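PDB 1O5K: 4-hydroxy-tetrahydrodipicolinate synthase from Thermotoga maritima, which probably catalyses the condensation of pyruvate with aspartate-beta-semialdehyde to 4-hydroxy-tetrahydrodipicolinate, a step of lysine biosynthesis. Local coordinates for residues 23-28 and 60-65; 41-46 and 76-81; 91-96 and 131-136; 215-220 and 227-232; 268-273 and 298-303. All blocks are in the same frame, centred on the assembly; numbering follows the deposited sequence. Where two conformers were deposited one is given.

Contact 1 of 5, residues 23-28 and 60-65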
# COMPACT_ATOMS: atom_id res chain seq x y z
N THR A 23 -4.46 30.33 8.63
CA THR A 23 -5.49 31.21 9.11
C THR A 23 -5.33 31.30 10.64
O THR A 23 -5.76 30.42 11.34
CB THR A 23 -6.88 30.66 8.71
OG1 THR A 23 -6.98 30.55 7.27
CG2 THR A 23 -7.95 31.64 9.11
N PRO A 24 -4.71 32.37 11.16
CA PRO A 24 -4.59 32.48 12.60
C PRO A 24 -5.91 32.75 13.30
O PRO A 24 -6.78 33.45 12.76
CB PRO A 24 -3.64 33.67 12.79
CG PRO A 24 -3.04 33.90 11.44
CD PRO A 24 -4.06 33.48 10.47
N PHE A 25 -6.04 32.17 14.48
CA PHE A 25 -7.16 32.36 15.35
C PHE A 25 -6.69 32.82 16.69
O PHE A 25 -5.58 32.47 17.14
CB PHE A 25 -7.96 31.07 15.57
CG PHE A 25 -8.44 30.39 14.28
CD1 PHE A 25 -8.04 29.09 13.96
CD2 PHE A 25 -9.29 31.05 13.41
CE1 PHE A 25 -8.48 28.48 12.80
CE2 PHE A 25 -9.70 30.45 12.24
CZ PHE A 25 -9.33 29.18 11.93
N LYS A 26 -7.54 33.59 17.34
CA LYS A 26 -7.36 33.95 18.77
C LYS A 26 -8.71 33.85 19.46
O LYS A 26 -9.69 34.39 18.96
CB LYS A 26 -6.84 35.35 18.89
CG LYS A 26 -6.58 35.74 20.35
CD LYS A 26 -5.49 36.79 20.45
CE LYS A 26 -5.36 37.28 21.88
NZ LYS A 26 -4.40 38.42 21.95
N ASN A 27 -8.79 33.16 20.60
CA ASN A 27 -10.07 32.89 21.23
C ASN A 27 -11.08 32.27 20.25
O ASN A 27 -12.28 32.55 20.33
CB ASN A 27 -10.66 34.17 21.87
CG ASN A 27 -9.84 34.70 23.02
OD1 ASN A 27 -9.24 33.93 23.75
ND2 ASN A 27 -9.88 36.04 23.24
N GLY A 28 -10.58 31.48 19.30
CA GLY A 28 -11.39 30.84 18.30
C GLY A 28 -11.90 31.73 17.20
O GLY A 28 -12.50 31.23 16.26
N PRO A 60 -11.86 23.95 5.87
CA PRO A 60 -13.07 23.26 6.31
C PRO A 60 -13.81 23.94 7.46
O PRO A 60 -15.01 23.79 7.57
CB PRO A 60 -12.55 21.87 6.76
CG PRO A 60 -11.39 21.69 5.95
CD PRO A 60 -10.70 23.05 5.95
N THR A 61 -13.09 24.71 8.28
CA THR A 61 -13.67 25.28 9.48
C THR A 61 -13.80 26.81 9.50
O THR A 61 -14.19 27.40 10.53
CB THR A 61 -12.90 24.84 10.72
OG1 THR A 61 -11.55 25.21 10.59
CG2 THR A 61 -12.92 23.33 10.87
N VAL A 62 -13.54 27.45 8.36
CA VAL A 62 -13.70 28.91 8.24
C VAL A 62 -15.00 29.18 7.51
O VAL A 62 -15.20 28.70 6.41
CB VAL A 62 -12.52 29.49 7.49
CG1 VAL A 62 -12.71 30.98 7.28
CG2 VAL A 62 -11.22 29.25 8.30
N ASN A 63 -15.86 29.97 8.13
CA ASN A 63 -17.22 30.15 7.64
C ASN A 63 -17.26 31.20 6.52
O ASN A 63 -16.26 31.87 6.26
CB ASN A 63 -18.18 30.41 8.81
CG ASN A 63 -18.16 31.83 9.31
OD1 ASN A 63 -17.91 32.79 8.56
ND2 ASN A 63 -18.48 32.00 10.60
N GLU A 64 -18.37 31.33 5.82
CA GLU A 64 -18.37 32.18 4.63
C GLU A 64 -18.05 33.64 4.92
O GLU A 64 -17.34 34.28 4.15
CB GLU A 64 -19.70 32.09 3.87
CG GLU A 64 -19.96 30.74 3.23
CD GLU A 64 -20.69 30.85 1.88
OE1 GLU A 64 -21.59 31.73 1.74
OE2 GLU A 64 -20.33 30.07 0.97
N ASP A 65 -18.59 34.19 6.00
CA ASP A 65 -18.31 35.58 6.34
C ASP A 65 -16.82 35.78 6.68
O ASP A 65 -16.19 36.73 6.26
CB ASP A 65 -19.24 36.05 7.44
CG ASP A 65 -20.69 36.23 6.94
OD1 ASP A 65 -20.87 36.86 5.85
OD2 ASP A 65 -21.71 35.79 7.55
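Two connections at the C-terminal end of the TIM-barrel strands meet here, with Thr23 and Phe25 on one, which includes the short strand 25-26, and Val62 on the other. The contact is small and wholly apolar. Val62 offers a single methyl, CG2, to both partners. The methyl of Thr23 meets it tip to tip, CG2 to CG2 at 4.1 Å. The Phe25 ring presents its edge, with CZ also 4.1 Å from Val62 CG2 and the methyl lying near the ring plane. In Thr23, OG1 lies beside the backbone N (chi1 -60°) and hydrogen-bonds Gly57 O, which leaves CG2 anti to that N and directed at Val62. Thr23 O stands 3.6 Å above the ring of Phe25, two residues on, over its centre. The same oxygen accepts a hydrogen bond from Lys268 NZ. Just past Val62, Asn63 is the N-cap of helix 64-78, its OD1 taking the N-H of Glu66. Pro60 packs on Asn91, and Thr61 on Ser92, both of the second subunit. The Thr23 side chain lies about 8 Å from that of Thr56, predicted to bind pyruvate. The contact lies at the end of the barrel where TIM-barrel enzymes carry their active sites.

Contact 2 of 5, residues 41-46 and 76-81; sequences YQLENG and EIVDGK. With CA (calcium ion), chain C.
Leu43 reaches out from helix 32-44 and lays one methyl, CD1, against the end of helix 64-78. With CG beside the backbone N (chi1 -77°) and the chain extended beyond it (chi2 167°), the branch ends between Ile77 and Val78. Leu43 CD1 is 4.2 Å from Ile77 CG2 and 4.4 Å from Val78 CG2. It also rests on backbone, with Val78 CA 4.2 Å from Leu43 CD1. No hydrogen bond crosses the contact.

The polar work is done within each segment. Asn45 ND2 folds back to Tyr41 O at 2.8 Å, in the carbonyl plane, where helix 32-44 ends. Asp79 leaves the helix with a positive phi and is the second residue of the type I' turn from Val78 to Lys81. Its CG lies beside the backbone N (chi1 -67°), which brings OD1 to the calcium ion at 2.3 Å. Glu76 binds the metal through its backbone O, also at 2.3 Å, and its carboxylate pairs with Arg73 instead. Three waters are also bound, water 2 more distantly, and water 1 donates to Asp79 OD2. Lys81 NZ makes a long ion pair with that same OD2. The ion lies away from the annotated catalytic sites.

Ile77 packs on Glu36, Val39 and Arg40 of helix 32-44, Val78 also reaches Leu50 of strand 49-52, and Tyr41 and Gln42 turn to Pro226 of helix 226-237.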
# COMPACT_ATOMS: atom_id res chain seq x y z
N TYR A 41 5.72 39.25 6.47
CA TYR A 41 6.88 38.33 6.45
C TYR A 41 7.06 37.60 5.13
O TYR A 41 8.17 37.43 4.67
CB TYR A 41 6.70 37.35 7.62
CG TYR A 41 7.79 36.31 7.88
CD1 TYR A 41 9.10 36.69 8.13
CD2 TYR A 41 7.46 34.96 7.99
CE1 TYR A 41 10.06 35.74 8.43
CE2 TYR A 41 8.43 34.00 8.30
CZ TYR A 41 9.71 34.38 8.54
OH TYR A 41 10.66 33.41 8.87
N GLN A 42 5.96 37.12 4.54
CA GLN A 42 6.02 36.49 3.23
C GLN A 42 6.50 37.48 2.16
O GLN A 42 7.38 37.17 1.35
CB GLN A 42 4.65 35.94 2.86
CG GLN A 42 4.17 34.88 3.86
CD GLN A 42 5.11 33.68 3.92
OE1 GLN A 42 5.48 33.11 2.89
NE2 GLN A 42 5.49 33.30 5.11
N LEU A 43 5.89 38.65 2.14
CA LEU A 43 6.13 39.66 1.12
C LEU A 43 7.57 40.11 1.18
O LEU A 43 8.23 40.26 0.15
CB LEU A 43 5.23 40.87 1.32
CG LEU A 43 3.78 40.67 0.85
CD1 LEU A 43 2.90 41.79 1.38
CD2 LEU A 43 3.69 40.53 -0.68
N GLU A 44 8.07 40.30 2.40
CA GLU A 44 9.41 40.81 2.62
C GLU A 44 10.50 39.81 2.23
O GLU A 44 11.65 40.18 2.02
CB GLU A 44 9.60 41.23 4.08
N ASN A 45 10.15 38.54 2.20
CA ASN A 45 11.08 37.46 1.88
C ASN A 45 10.95 36.88 0.48
O ASN A 45 11.48 35.79 0.20
CB ASN A 45 10.99 36.40 2.97
CG ASN A 45 11.68 36.85 4.21
OD1 ASN A 45 12.92 36.99 4.21
ND2 ASN A 45 10.90 37.20 5.25
N GLY A 46 10.25 37.59 -0.42
CA GLY A 46 10.31 37.25 -1.84
C GLY A 46 9.39 36.18 -2.37
O GLY A 46 9.56 35.69 -3.50
N GLU A 76 -5.97 43.59 0.31
CA GLU A 76 -5.61 44.91 0.84
C GLU A 76 -4.14 45.02 1.24
O GLU A 76 -3.47 45.96 0.84
CB GLU A 76 -6.48 45.25 2.05
CG GLU A 76 -7.91 45.56 1.64
CD GLU A 76 -8.86 45.71 2.82
OE1 GLU A 76 -10.06 45.98 2.57
OE2 GLU A 76 -8.42 45.55 3.97
N ILE A 77 -3.63 44.06 2.00
CA ILE A 77 -2.21 44.12 2.40
C ILE A 77 -1.20 43.97 1.25
O ILE A 77 -0.19 44.65 1.21
CB ILE A 77 -1.91 43.02 3.42
CG1 ILE A 77 -2.71 43.25 4.68
CG2 ILE A 77 -0.40 43.01 3.74
CD1 ILE A 77 -2.79 41.98 5.52
N VAL A 78 -1.49 43.10 0.32
CA VAL A 78 -0.57 42.75 -0.79
C VAL A 78 -0.45 43.84 -1.83
O VAL A 78 0.56 43.91 -2.59
CB VAL A 78 -1.01 41.39 -1.42
CG1 VAL A 78 -0.29 41.07 -2.71
CG2 VAL A 78 -0.78 40.20 -0.40
N ASP A 79 -1.46 44.70 -1.91
CA ASP A 79 -1.37 45.85 -2.84
C ASP A 79 -1.02 45.43 -4.28
O ASP A 79 -0.33 46.17 -4.99
CB ASP A 79 -0.29 46.86 -2.35
CG ASP A 79 -0.66 47.58 -1.04
OD1 ASP A 79 -1.85 47.86 -0.81
OD2 ASP A 79 0.20 47.94 -0.20
N GLY A 80 -1.53 44.30 -4.75
CA GLY A 80 -1.33 43.91 -6.15
C GLY A 80 0.10 43.49 -6.49
O GLY A 80 0.39 43.24 -7.67
N LYS A 81 0.94 43.32 -5.46
CA LYS A 81 2.34 42.97 -5.64
C LYS A 81 2.54 41.50 -6.10
O LYS A 81 3.41 41.21 -6.91
CB LYS A 81 3.11 43.23 -4.36
CG LYS A 81 3.16 44.69 -3.95
CD LYS A 81 3.75 44.82 -2.54
CE LYS A 81 4.42 46.20 -2.30
NZ LYS A 81 3.48 47.35 -2.25
CA CA C . -3.60 48.27 0.61
O HOH W 1 -1.61 48.69 1.78
O HOH W 2 -4.92 47.94 -1.88
O HOH W 3 -3.72 48.31 2.95

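Contact 3 of 5, residues 91-96 and 131-136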
# COMPACT_ATOMS: atom_id res chain seq x y z
N ASN A 91 -16.74 19.18 -2.58
CA ASN A 91 -17.10 17.93 -3.29
C ASN A 91 -18.45 17.98 -3.98
O ASN A 91 -18.92 16.93 -4.51
CB ASN A 91 -16.92 16.74 -2.34
CG ASN A 91 -17.83 16.77 -1.15
OD1 ASN A 91 -18.54 17.76 -0.90
ND2 ASN A 91 -17.77 15.67 -0.34
N SER A 92 -19.05 19.16 -4.04
CA SER A 92 -20.22 19.42 -4.88
C SER A 92 -19.83 20.41 -5.99
O SER A 92 -19.31 21.46 -5.72
CB SER A 92 -21.33 20.00 -4.07
OG SER A 92 -22.24 20.68 -4.91
N THR A 93 -20.15 20.08 -7.24
CA THR A 93 -19.78 20.95 -8.36
C THR A 93 -20.53 22.30 -8.24
O THR A 93 -19.96 23.40 -8.48
CB THR A 93 -20.09 20.21 -9.68
OG1 THR A 93 -19.31 18.98 -9.70
CG2 THR A 93 -19.63 21.07 -10.90
N GLU A 94 -21.80 22.23 -7.83
CA GLU A 94 -22.63 23.43 -7.71
C GLU A 94 -22.09 24.34 -6.64
O GLU A 94 -21.96 25.54 -6.83
CB GLU A 94 -24.08 23.04 -7.37
CG GLU A 94 -25.06 24.17 -7.39
CD GLU A 94 -26.49 23.67 -7.23
OE1 GLU A 94 -27.19 24.12 -6.29
OE2 GLU A 94 -26.91 22.82 -8.06
N LYS A 95 -21.76 23.77 -5.51
CA LYS A 95 -21.29 24.57 -4.37
C LYS A 95 -19.90 25.11 -4.64
O LYS A 95 -19.60 26.22 -4.25
CB LYS A 95 -21.22 23.75 -3.08
CG LYS A 95 -20.74 24.56 -1.84
CD LYS A 95 -21.64 25.73 -1.53
CE LYS A 95 -20.96 26.73 -0.56
NZ LYS A 95 -21.89 27.82 -0.11
N THR A 96 -19.09 24.35 -5.36
CA THR A 96 -17.76 24.82 -5.76
C THR A 96 -17.87 26.06 -6.63
O THR A 96 -17.18 27.04 -6.42
CB THR A 96 -17.00 23.70 -6.48
OG1 THR A 96 -16.71 22.60 -5.60
CG2 THR A 96 -15.64 24.20 -6.90
N LYS A 131 -14.76 21.32 -15.97
CA LYS A 131 -15.36 21.94 -17.15
C LYS A 131 -16.52 22.87 -16.78
O LYS A 131 -16.65 24.01 -17.27
CB LYS A 131 -15.87 20.88 -18.11
CG LYS A 131 -16.41 21.50 -19.40
CD LYS A 131 -16.34 20.58 -20.58
CE LYS A 131 -17.68 19.94 -20.89
NZ LYS A 131 -17.92 18.82 -19.97
N TYR A 132 -17.41 22.34 -15.96
CA TYR A 132 -18.57 23.09 -15.49
C TYR A 132 -18.13 24.41 -14.89
O TYR A 132 -18.67 25.47 -15.21
CB TYR A 132 -19.36 22.31 -14.46
CG TYR A 132 -20.66 22.98 -14.03
CD1 TYR A 132 -21.83 22.82 -14.77
CD2 TYR A 132 -20.72 23.74 -12.87
CE1 TYR A 132 -23.03 23.42 -14.37
CE2 TYR A 132 -21.91 24.36 -12.48
CZ TYR A 132 -23.05 24.18 -13.22
OH TYR A 132 -24.23 24.77 -12.83
N ILE A 133 -17.14 24.35 -14.01
CA ILE A 133 -16.65 25.55 -13.34
C ILE A 133 -15.95 26.53 -14.30
O ILE A 133 -16.25 27.73 -14.34
CB ILE A 133 -15.73 25.16 -12.19
CG1 ILE A 133 -16.50 24.25 -11.19
CG2 ILE A 133 -15.22 26.37 -11.51
CD1 ILE A 133 -15.60 23.41 -10.27
N SER A 134 -15.07 25.97 -15.11
CA SER A 134 -14.29 26.72 -16.11
C SER A 134 -15.20 27.51 -17.04
O SER A 134 -14.90 28.65 -17.37
CB SER A 134 -13.38 25.73 -16.88
OG SER A 134 -12.84 26.27 -18.07
N GLU A 135 -16.31 26.91 -17.46
CA GLU A 135 -17.21 27.54 -18.45
C GLU A 135 -18.00 28.68 -17.82
O GLU A 135 -18.69 29.41 -18.52
CB GLU A 135 -18.17 26.52 -19.06
CG GLU A 135 -17.48 25.41 -19.83
CD GLU A 135 -18.44 24.33 -20.37
OE1 GLU A 135 -19.52 24.07 -19.73
OE2 GLU A 135 -18.07 23.71 -21.40
N ARG A 136 -17.90 28.84 -16.50
CA ARG A 136 -18.74 29.76 -15.76
C ARG A 136 -18.00 30.80 -14.93
O ARG A 136 -18.61 31.48 -14.14
CB ARG A 136 -19.69 28.95 -14.88
CG ARG A 136 -20.79 28.33 -15.68
CD ARG A 136 -21.61 27.22 -14.95
NE ARG A 136 -22.59 26.63 -15.87
CZ ARG A 136 -22.34 25.73 -16.83
NH1 ARG A 136 -21.11 25.27 -17.05
NH2 ARG A 136 -23.33 25.29 -17.58
O HOH W 4 -25.34 22.70 -10.65
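Ile133, Thr93 and Tyr132 bury the most surface where helix 93-106 meets helix 123-134. Thr93 sends its methyl to Tyr132: Thr93 CG2 is 3.5 Å from Tyr132 CD2 and 3.8 Å from Tyr132 CB, an oblique approach to the ring. OG1 of Thr93, beside the backbone N, hydrogen-bonds His129 ND1. Ile133 crosses Thr96 at about a right angle, with its CD1 only 3.5 Å from Thr96 CG2, a tight fit. The hydroxyl of Thr96 faces elsewhere: it donates to Ser92 O at 2.8 Å, on the face opposite Thr96 N, and takes the N-H of Thr90. A valine in its place would probably leave Thr90 N without this acceptor and Ser92 O with one donor fewer.

Tyr132 is held on its other sides as well. Arg136 NE lies 3.5 Å above the ring, offset toward the rim, and Arg136 NH1 bonds Tyr132 O in the carbonyl plane. Water 4 links Tyr132 OH with Glu94 OE2. Ser92, N-cap of helix 93-106, accepts from Lys95 N through OG, and packs on Pro60 of the second subunit. Such side-by-side packing of successive helices is typical of the outer layer of a TIM barrel.

Contact 4 of 5, residues 215-220 and 227-232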
# COMPACT_ATOMS: atom_id res chain seq x y z
N ASP A 215 7.16 24.21 -12.18
CA ASP A 215 7.17 25.65 -12.03
C ASP A 215 7.34 26.23 -10.61
O ASP A 215 7.33 27.44 -10.43
CB ASP A 215 5.92 26.22 -12.69
CG ASP A 215 5.90 25.88 -14.13
OD1 ASP A 215 5.13 24.98 -14.53
OD2 ASP A 215 6.74 26.35 -14.90
N GLY A 216 7.57 25.36 -9.62
CA GLY A 216 7.71 25.79 -8.27
C GLY A 216 6.89 24.99 -7.30
O GLY A 216 6.70 23.78 -7.46
N VAL A 217 6.39 25.66 -6.29
CA VAL A 217 5.75 25.02 -5.16
C VAL A 217 4.69 25.89 -4.50
O VAL A 217 4.85 27.09 -4.40
CB VAL A 217 6.76 24.55 -4.08
CG1 VAL A 217 7.63 25.73 -3.59
CG2 VAL A 217 6.09 23.81 -2.89
N ILE A 218 3.57 25.25 -4.15
CA ILE A 218 2.59 25.86 -3.28
C ILE A 218 2.87 25.21 -1.90
O ILE A 218 2.61 24.01 -1.69
CB ILE A 218 1.16 25.71 -3.77
CG1 ILE A 218 0.98 26.53 -5.07
CG2 ILE A 218 0.21 26.19 -2.64
CD1 ILE A 218 -0.34 26.23 -5.85
N SER A 219 3.51 26.02 -1.05
CA SER A 219 4.30 25.55 0.09
C SER A 219 3.64 25.72 1.43
O SER A 219 3.00 26.70 1.71
CB SER A 219 5.61 26.35 0.12
OG SER A 219 6.47 25.94 1.18
N VAL A 220 3.91 24.77 2.30
CA VAL A 220 3.59 24.90 3.75
C VAL A 220 4.82 25.48 4.50
O VAL A 220 4.73 26.40 5.34
CB VAL A 220 3.26 23.56 4.29
CG1 VAL A 220 3.17 23.56 5.83
CG2 VAL A 220 1.92 23.05 3.68
N LYS A 227 12.23 32.69 2.81
CA LYS A 227 13.43 33.01 2.03
C LYS A 227 14.14 31.78 1.55
O LYS A 227 14.62 31.76 0.41
CB LYS A 227 14.40 33.83 2.88
CG LYS A 227 15.75 34.18 2.26
CD LYS A 227 16.45 35.14 3.23
CE LYS A 227 17.95 34.97 3.27
NZ LYS A 227 18.53 35.78 4.39
N GLN A 228 14.17 30.74 2.39
CA GLN A 228 14.85 29.48 2.05
C GLN A 228 14.11 28.73 0.96
O GLN A 228 14.74 28.23 -0.01
CB GLN A 228 15.02 28.62 3.32
CG GLN A 228 15.96 29.24 4.32
CD GLN A 228 15.43 30.49 5.05
OE1 GLN A 228 14.23 30.61 5.37
NE2 GLN A 228 16.35 31.42 5.34
N MET A 229 12.78 28.66 1.03
CA MET A 229 12.04 28.05 -0.09
C MET A 229 12.16 28.84 -1.38
O MET A 229 12.28 28.27 -2.47
CB MET A 229 10.55 27.89 0.27
CG MET A 229 10.29 26.87 1.30
SD MET A 229 10.80 25.15 0.78
CE MET A 229 9.74 24.70 -0.51
N VAL A 230 12.20 30.15 -1.28
CA VAL A 230 12.41 30.98 -2.46
C VAL A 230 13.76 30.70 -3.07
O VAL A 230 13.87 30.62 -4.28
CB VAL A 230 12.26 32.49 -2.10
CG1 VAL A 230 12.76 33.41 -3.19
CG2 VAL A 230 10.83 32.79 -1.82
N GLU A 231 14.80 30.62 -2.23
CA GLU A 231 16.15 30.30 -2.68
C GLU A 231 16.24 28.94 -3.37
O GLU A 231 16.98 28.81 -4.31
CB GLU A 231 17.11 30.35 -1.48
CG GLU A 231 18.54 29.93 -1.73
CD GLU A 231 19.40 29.90 -0.44
OE1 GLU A 231 20.66 29.98 -0.58
OE2 GLU A 231 18.83 29.74 0.69
N LEU A 232 15.53 27.95 -2.87
CA LEU A 232 15.53 26.64 -3.48
C LEU A 232 15.11 26.75 -4.94
O LEU A 232 15.77 26.21 -5.82
CB LEU A 232 14.65 25.67 -2.69
CG LEU A 232 14.59 24.18 -3.07
CD1 LEU A 232 13.99 23.37 -1.95
CD2 LEU A 232 13.80 23.95 -4.36
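Met229 is bent twice, at chi2 (-62°) and again at chi3 (-67°), and this brings its end round to meet Val217 and Ser219. CG lies beside the backbone N, and the chain runs from helix 226-237 toward the strand. At the tip, Met229 CE comes 3.9 Å from Val217 CG1, the two side chains crossing at about a right angle. In Val217, CG1 takes the crowded position between the backbone N and the carbonyl carbon (chi1 56°), and it is this methyl that Met229 meets.

Ser219 stands two residues on, on the same side of the strand. Its OG is 3.9 Å from Met229 CE and as far from Met229 CG, which is packing alone. The hydroxyl has polar partners elsewhere, in Asp203 OD1 and Ser222 N, so a buried oxygen is satisfied next to an apolar chain. Val17, Thr206, Leu251 and Met255 also touch Met229.

Between Val217 and Ser219, Ile218 faces the other way, where it is predicted to take part in binding pyruvate. Gly216 has backbone angles that a side chain would not tolerate. Backbone bonds from Val217 to Gly16 and Gly18 tie strand 216-219 to strand 16-20, the first strand of the barrel along the chain. The contact therefore joins the closing strand to the helix that follows it, with Val217 and Ser219 facing the helix and Ile218 the other side, as in the strand and helix layers of a TIM barrel.

Contact 5 of 5, residues 268-273 and 298-303; sequences KAALNL and NVLKES
Leu300 of helix 290-302 packs on Ala270 and Leu273 of helix 265-273, joining two helices of the C-terminal helical region that follows the TIM barrel in this family. The apolar part rests on one methyl. Leu300 CD1 is 4.1 Å from Ala270 CB and 4.2 Å from Leu273 CD1, and it also sits 4.0 Å from Ala270 O. CG of Leu300 is beside the backbone N (chi1 -68°), and the extended second torsion carries CD1 across to the other helix. Ala270 has only a methyl to give, and its small size lets Leu300 come close to the backbone. Leu273 crosses Leu300 obliquely and adds Val293, Leu296 and Arg297 of helix 290-302 to its contacts. Leu300 also touches Leu254 of helix 241-257, so three helices share this apolar layer.

No hydrogen bond crosses the contact. Lys268 NZ forms a salt bridge with Glu58 OE1, outside the segments. In 298-303, Lys301 NZ approaches Asn298 OD1 nearly along the C=O axis. The last helical turn closes on Val299 O, which takes Ser303 N on one face of its plane and Ser303 OG on the opposite face, at 2.6 Å.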
# COMPACT_ATOMS: atom_id res chain seq x y z
N LYS A 268 1.39 25.59 12.68
CA LYS A 268 0.85 26.56 13.63
C LYS A 268 1.67 26.56 14.92
O LYS A 268 1.94 27.61 15.45
CB LYS A 268 -0.65 26.38 13.90
CG LYS A 268 -1.52 26.91 12.77
CD LYS A 268 -2.99 26.93 13.12
CE LYS A 268 -3.65 28.16 12.57
NZ LYS A 268 -5.07 28.28 12.87
N ALA A 269 2.09 25.38 15.40
CA ALA A 269 2.93 25.32 16.62
C ALA A 269 4.29 26.02 16.39
O ALA A 269 4.76 26.75 17.22
CB ALA A 269 3.10 23.89 17.13
N ALA A 270 4.85 25.83 15.20
CA ALA A 270 6.06 26.49 14.75
C ALA A 270 5.92 28.03 14.69
O ALA A 270 6.75 28.78 15.23
CB ALA A 270 6.49 25.92 13.36
N LEU A 271 4.85 28.51 14.06
CA LEU A 271 4.57 29.96 14.00
C LEU A 271 4.39 30.55 15.39
O LEU A 271 4.84 31.69 15.69
CB LEU A 271 3.36 30.21 13.11
CG LEU A 271 3.72 30.01 11.61
CD1 LEU A 271 2.44 29.93 10.83
CD2 LEU A 271 4.55 31.12 11.10
N ASN A 272 3.77 29.79 16.27
CA ASN A 272 3.65 30.25 17.65
C ASN A 272 5.01 30.36 18.38
O ASN A 272 5.31 31.36 19.10
CB ASN A 272 2.70 29.34 18.42
CG ASN A 272 2.56 29.71 19.88
OD1 ASN A 272 2.95 28.95 20.75
ND2 ASN A 272 1.99 30.89 20.16
N LEU A 273 5.84 29.33 18.23
CA LEU A 273 7.17 29.36 18.83
C LEU A 273 7.92 30.60 18.34
O LEU A 273 8.62 31.25 19.09
CB LEU A 273 7.96 28.10 18.47
CG LEU A 273 7.57 26.81 19.18
CD1 LEU A 273 8.24 25.61 18.52
CD2 LEU A 273 7.93 26.84 20.65
N ASN A 298 13.65 22.44 18.22
CA ASN A 298 15.01 22.02 17.90
C ASN A 298 15.37 22.26 16.45
O ASN A 298 16.42 22.81 16.15
CB ASN A 298 15.18 20.53 18.21
CG ASN A 298 15.32 20.27 19.72
OD1 ASN A 298 15.67 21.17 20.49
ND2 ASN A 298 14.98 19.05 20.14
N VAL A 299 14.50 21.83 15.57
CA VAL A 299 14.68 21.99 14.14
C VAL A 299 14.67 23.47 13.75
O VAL A 299 15.48 23.90 12.91
CB VAL A 299 13.58 21.22 13.36
CG1 VAL A 299 13.50 21.66 11.94
CG2 VAL A 299 13.85 19.70 13.40
N LEU A 300 13.77 24.26 14.35
CA LEU A 300 13.75 25.70 14.04
C LEU A 300 15.08 26.36 14.44
O LEU A 300 15.64 27.15 13.66
CB LEU A 300 12.56 26.41 14.65
CG LEU A 300 11.19 26.03 14.07
CD1 LEU A 300 10.14 26.67 14.97
CD2 LEU A 300 11.08 26.53 12.62
N LYS A 301 15.55 26.03 15.64
CA LYS A 301 16.84 26.48 16.17
C LYS A 301 17.99 26.08 15.25
O LYS A 301 18.80 26.90 14.86
CB LYS A 301 17.12 25.86 17.56
CG LYS A 301 16.41 26.47 18.75
CD LYS A 301 16.98 25.88 20.10
CE LYS A 301 16.62 24.37 20.32
NZ LYS A 301 16.91 23.78 21.69
N GLU A 302 18.09 24.81 14.93
CA GLU A 302 19.14 24.35 14.04
C GLU A 302 19.11 25.09 12.70
O GLU A 302 20.18 25.32 12.13
CB GLU A 302 19.03 22.84 13.75
CG GLU A 302 19.22 21.93 14.96
N SER A 303 17.91 25.46 12.21
CA SER A 303 17.74 26.11 10.90
C SER A 303 17.96 27.63 10.92
O SER A 303 17.84 28.27 9.88
CB SER A 303 16.32 25.85 10.35
OG SER A 303 16.00 24.46 10.39

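How the contacts relate
Contact 1 joins the loop after strand 16-20 to the loop that leads into helix 64-78. Contact 2 joins the end of that helix to helix 32-44. The two cross along the chain. None nests; contacts 3, 4 and 5 follow in series. Contact 3 links helices 93-106 and 123-134. Contact 4 is local, closing a short loop from the last barrel strand to helix 226-237. Contact 5 ties the C-terminal helices together. Three links bridge them. Glu64 pairs with Lys95 between contacts 1 and 3. Thr23 O meets Lys268 NZ between contacts 1 and 5. Asn45 and Gly46 pack on Lys227 and Val230 between contacts 2 and 4. Contacts 1 and 3 both touch the second subunit.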